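Rab GTPase binding effector protein 1 (Homo sapiens, PDB 1TU3) binds Rab GTPases as an effector, probably helping to couple active Rab5 to early endosome traffic through a dimeric helical domain. Local coordinates at residues G[59-62]-G[63-67]; G[39-42]-G[43-47]. All blocks are in the same frame, centred on the assembly; numbering follows the deposited sequence.

Interaction 1. Residues G[59-62]-G[63-67]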
loop_
_atom_site.group_PDB
_atom_site.type_symbol
_atom_site.label_atom_id
_atom_site.label_comp_id
_atom_site.label_asym_id
_atom_site.label_seq_id
_atom_site.Cartn_x
_atom_site.Cartn_y
_atom_site.Cartn_z
ATOM N N GLU G 59 22.574 3.790 -9.363
ATOM C CA GLU G 59 22.154 3.123 -10.585
ATOM C C GLU G 59 21.372 1.850 -10.256
ATOM O O GLU G 59 20.485 1.441 -11.012
ATOM C CB GLU G 59 23.375 2.783 -11.438
ATOM C CG GLU G 59 23.052 2.374 -12.855
ATOM C CD GLU G 59 24.299 2.034 -13.644
ATOM O OE1 GLU G 59 25.226 2.873 -13.672
ATOM O OE2 GLU G 59 24.352 0.929 -14.234
ATOM N N ARG G 60 21.707 1.225 -9.130
ATOM C CA ARG G 60 20.943 0.087 -8.643
ATOM C C ARG G 60 19.510 0.510 -8.289
ATOM O O ARG G 60 18.558 -0.245 -8.468
ATOM C CB ARG G 60 21.602 -0.519 -7.408
ATOM C CG ARG G 60 20.893 -1.789 -6.886
ATOM C CD ARG G 60 21.193 -3.028 -7.732
ATOM N NE ARG G 60 21.121 -2.757 -9.170
ATOM C CZ ARG G 60 21.812 -3.419 -10.102
ATOM N NH1 ARG G 60 22.636 -4.411 -9.761
ATOM N NH2 ARG G 60 21.702 -3.066 -11.381
ATOM N N ILE G 61 19.360 1.723 -7.783
ATOM C CA ILE G 61 18.060 2.166 -7.330
ATOM C C ILE G 61 17.121 2.404 -8.509
ATOM O O ILE G 61 15.934 2.050 -8.443
ATOM C CB ILE G 61 18.202 3.421 -6.484
ATOM C CG1 ILE G 61 18.982 3.070 -5.221
ATOM C CG2 ILE G 61 16.839 3.970 -6.117
ATOM C CD1 ILE G 61 19.270 4.236 -4.312
ATOM N N ARG G 62 17.657 2.970 -9.594
ATOM C CA ARG G 62 16.859 3.204 -10.794
ATOM C C ARG G 62 16.321 1.901 -11.362
ATOM O O ARG G 62 15.205 1.862 -11.883
ATOM C CB ARG G 62 17.667 3.910 -11.877
ATOM C CG ARG G 62 17.875 5.416 -11.682
ATOM C CD ARG G 62 18.355 6.079 -13.001
ATOM N NE ARG G 62 19.673 5.610 -13.456
ATOM C CZ ARG G 62 20.836 6.017 -12.947
ATOM N NH1 ARG G 62 20.869 6.907 -11.961
ATOM N NH2 ARG G 62 21.968 5.533 -13.427
ATOM N N ALA G 63 17.111 0.837 -11.274
ATOM C CA ALA G 63 16.683 -0.449 -11.817
ATOM C C ALA G 63 15.540 -1.008 -10.980
ATOM O O ALA G 63 14.553 -1.505 -11.518
ATOM C CB ALA G 63 17.848 -1.440 -11.834
ATOM N N ILE G 64 15.684 -0.929 -9.659
ATOM C CA ILE G 64 14.624 -1.356 -8.756
ATOM C C ILE G 64 13.342 -0.572 -9.052
ATOM O O ILE G 64 12.266 -1.151 -9.140
ATOM C CB ILE G 64 15.018 -1.124 -7.279
ATOM C CG1 ILE G 64 16.210 -2.029 -6.929
ATOM C CG2 ILE G 64 13.796 -1.367 -6.355
ATOM C CD1 ILE G 64 16.860 -1.736 -5.588
ATOM N N LEU G 65 13.470 0.744 -9.216
ATOM C CA LEU G 65 12.306 1.579 -9.442
ATOM C C LEU G 65 11.668 1.259 -10.782
ATOM O O LEU G 65 10.554 1.700 -11.066
ATOM C CB LEU G 65 12.684 3.065 -9.377
ATOM C CG LEU G 65 12.822 3.693 -7.978
ATOM C CD1 LEU G 65 13.408 5.068 -8.096
ATOM C CD2 LEU G 65 11.483 3.772 -7.285
ATOM N N ASN G 66 12.371 0.481 -11.601
ATOM C CA ASN G 66 11.900 0.197 -12.950
ATOM C C ASN G 66 11.466 -1.236 -13.129
ATOM O O ASN G 66 11.075 -1.639 -14.216
ATOM C CB ASN G 66 12.986 0.527 -13.963
ATOM C CG ASN G 66 12.824 1.903 -14.547
ATOM O OD1 ASN G 66 11.905 2.152 -15.336
ATOM N ND2 ASN G 66 13.708 2.819 -14.158
ATOM N N ASP G 67 11.537 -2.013 -12.059
ATOM C CA ASP G 67 11.149 -3.406 -12.149
ATOM C C ASP G 67 9.659 -3.570 -12.425
ATOM O O ASP G 67 9.030 -2.698 -13.036
ATOM C CB ASP G 67 11.525 -4.138 -10.870
ATOM C CG ASP G 67 12.311 -5.396 -11.152
ATOM O OD1 ASP G 67 11.893 -6.134 -12.067
ATOM O OD2 ASP G 67 13.336 -5.642 -10.471
#
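The carbonyl oxygens of R60 and I61 receive the backbone N-H groups of I64 and L65, and these bonds run toward the end of the short helix 58-64. The I64 N bond to R60 O spans 3.2 Å, and the L65 N bond to I61 O is shorter at 2.9 Å. A63 N is held less firmly, sharing its hydrogen weakly between E59 O at 3.4 Å and R60 O at 3.3 Å.

One polar side chain joins this pattern. N66 ND2 turns back to R62 O, 2.9 Å away, in a fairly straight bond with an N-H...O angle of 157°. The acceptor lies close to the plane of the amide, whereas the donor sits tilted from the plane of the R62 carbonyl. An N66 chi1 of -96°, displaced from a staggered value, swings the amide back over the helix. The bond thus closes against a carbonyl near the C-terminal end, where the chain passes into a type I beta turn from I64 to D67. Helix 58-64 folds back beside helix 20-54 to make a helical hairpin; D67 N bonds to I64 O across the turn, and the D67 carboxylate makes a salt bridge with R51 of that longer helix.

Apolar contacts separate into two sides. I61 and L65 extend alongside each other in a common direction, with I61 CG2 4.1 Å from L65 CD1. CG2 reaches that place by standing anti to the backbone N, with CG1 at chi1 -65°. I61 also meets I61 of the second subunit, and L65 packs on I52 of its own chain and on L49 of the second subunit. Along the short helix I64 CD1 touches R60 CG at 4.2 Å, and the I64 side chain packs on Q48, R51 and I52 of helix 20-54. On the exposed side, the R60 guanidinium passes A63 CB obliquely.

Interaction 2. Residues G[39-42]-G[43-47]; sequences VKLS and QTLQV
V39 O lies between S42 OG and Q43 N. S42 OG folds back to give it a 2.9 Å hydrogen bond, and V39 O also accepts the Q43 N-H at 2.9 Å from Q43 N, so two donors grip one carbonyl. The hydroxyl is placed there by a chi1 of 63°, which sets OG between the backbone N and the carbonyl carbon. It reaches V39 O well off its C=O direction, at a C=O...OG angle of 119°, while Q43 N approaches more nearly head-on.

Beside this pair the side chains of V39 and Q43 run abreast, with V39 CG1 4.1 Å from Q43 CD. L41 and L45 instead cross at a slant, L41 CD2 meeting L45 CD1 at 3.8 Å. L41, S42 and L45 face the second subunit, where F38 packs on S42 and L49 on L45; V39 touches both that F38 and the chain of another protein, probably the Rab GTPase, on which Q43 packs. The arrangement is consistent with a coiled coil.

The other side is looser. K40 is exposed, and T44 OG1 adds only a weak 3.3 Å bond to K40 O beside the regular T44 N-H bond. Q46 packs on an aromatic side chain of the partner protein, and its NE2, like that of Q43, donates to that chain's backbone.

A water bridges S42 and Q46 along the helix, donating to S42 OG at 2.8 Å and to Q46 OE1 at 2.6 Å. The S42 hydroxyl donates to V39 O, with F38 O of its own chain a weak second acceptor, which suggests a bridge running outward from the water. It is consistent with an amide rotated so that OE1 faces the water and NE2 the partner backbone.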
loop_
_atom_site.group_PDB
_atom_site.type_symbol
_atom_site.label_atom_id
_atom_site.label_comp_id
_atom_site.label_asym_id
_atom_site.label_seq_id
_atom_site.Cartn_x
_atom_site.Cartn_y
_atom_site.Cartn_z
ATOM N N VAL G 39 -3.722 -5.062 -0.313
ATOM C CA VAL G 39 -2.761 -5.800 0.505
ATOM C C VAL G 39 -1.587 -6.242 -0.365
ATOM O O VAL G 39 -0.429 -6.023 -0.007
ATOM C CB VAL G 39 -3.372 -7.066 1.144
ATOM C CG1 VAL G 39 -2.292 -7.838 1.927
ATOM C CG2 VAL G 39 -4.493 -6.690 2.073
ATOM N N LYS G 40 -1.884 -6.861 -1.503
ATOM C CA LYS G 40 -0.827 -7.243 -2.428
ATOM C C LYS G 40 -0.061 -6.015 -2.939
ATOM O O LYS G 40 1.169 -6.060 -3.037
ATOM C CB LYS G 40 -1.401 -8.053 -3.596
ATOM C CG LYS G 40 -2.084 -9.340 -3.141
ATOM C CD LYS G 40 -2.121 -10.412 -4.220
ATOM C CE LYS G 40 -2.943 -9.985 -5.420
ATOM N NZ LYS G 40 -4.366 -9.737 -5.067
ATOM N N LEU G 41 -0.782 -4.920 -3.217
ATOM C CA LEU G 41 -0.149 -3.663 -3.623
ATOM C C LEU G 41 0.843 -3.170 -2.577
ATOM O O LEU G 41 1.963 -2.783 -2.909
ATOM C CB LEU G 41 -1.177 -2.553 -3.849
ATOM C CG LEU G 41 -0.930 -1.546 -5.005
ATOM C CD1 LEU G 41 -1.682 -0.253 -4.743
ATOM C CD2 LEU G 41 0.524 -1.238 -5.184
ATOM N N SER G 42 0.431 -3.153 -1.313
ATOM C CA SER G 42 1.333 -2.629 -0.299
ATOM C C SER G 42 2.530 -3.577 -0.123
ATOM O O SER G 42 3.658 -3.111 -0.036
ATOM C CB SER G 42 0.603 -2.403 1.040
ATOM O OG SER G 42 0.136 -3.627 1.558
ATOM N N GLN G 43 2.286 -4.892 -0.087
ATOM C CA GLN G 43 3.390 -5.835 0.038
ATOM C C GLN G 43 4.454 -5.602 -1.050
ATOM O O GLN G 43 5.638 -5.630 -0.769
ATOM C CB GLN G 43 2.906 -7.281 -0.038
ATOM C CG GLN G 43 2.046 -7.712 1.104
ATOM C CD GLN G 43 1.493 -9.125 0.914
ATOM O OE1 GLN G 43 1.038 -9.489 -0.180
ATOM N NE2 GLN G 43 1.522 -9.919 1.980
ATOM N N THR G 44 4.006 -5.386 -2.279
ATOM C CA THR G 44 4.913 -5.181 -3.380
ATOM C C THR G 44 5.719 -3.903 -3.190
ATOM O O THR G 44 6.930 -3.889 -3.393
ATOM C CB THR G 44 4.141 -5.144 -4.704
ATOM O OG1 THR G 44 3.769 -6.483 -5.055
ATOM C CG2 THR G 44 4.993 -4.540 -5.830
ATOM N N LEU G 45 5.039 -2.838 -2.784
ATOM C CA LEU G 45 5.703 -1.566 -2.558
ATOM C C LEU G 45 6.734 -1.647 -1.439
ATOM O O LEU G 45 7.834 -1.098 -1.559
ATOM C CB LEU G 45 4.675 -0.487 -2.231
ATOM C CG LEU G 45 3.678 -0.160 -3.329
ATOM C CD1 LEU G 45 2.602 0.768 -2.768
ATOM C CD2 LEU G 45 4.416 0.482 -4.506
ATOM N N GLN G 46 6.379 -2.316 -0.347
ATOM C CA GLN G 46 7.310 -2.463 0.762
ATOM C C GLN G 46 8.574 -3.275 0.399
ATOM O O GLN G 46 9.684 -2.881 0.760
ATOM C CB GLN G 46 6.595 -3.087 1.971
ATOM C CG GLN G 46 5.587 -2.139 2.592
ATOM C CD GLN G 46 4.577 -2.811 3.505
ATOM O OE1 GLN G 46 4.164 -3.968 3.274
ATOM N NE2 GLN G 46 4.160 -2.098 4.535
ATOM N N VAL G 47 8.403 -4.396 -0.300
ATOM C CA VAL G 47 9.546 -5.166 -0.779
ATOM C C VAL G 47 10.456 -4.268 -1.625
ATOM O O VAL G 47 11.678 -4.312 -1.496
ATOM C CB VAL G 47 9.105 -6.394 -1.624
ATOM C CG1 VAL G 47 10.327 -7.042 -2.350
ATOM C CG2 VAL G 47 8.458 -7.419 -0.701
HETATM O O HOH W 1 1.720 -4.961 3.504
#

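In the fold
Interaction 2 lies in the middle of the long helix 20-54, close to the centre of the chain, and interaction 1 lies toward the end of the short helix 58-64 that returns alongside it, about 16 Å away between centres. Both touch the second subunit and so belong to the dimer, but they do not touch each other. In 39-47 half of the touching residues are buried; in 59-67 most are exposed, I61 and I64 being the buried ones. The chemistry differs accordingly: interaction 2 combines regular backbone bonds with a serine-water-glutamine bridge beside a protein interface, whereas interaction 1 adds an amide-to-carbonyl bond and a type I turn near the helix end.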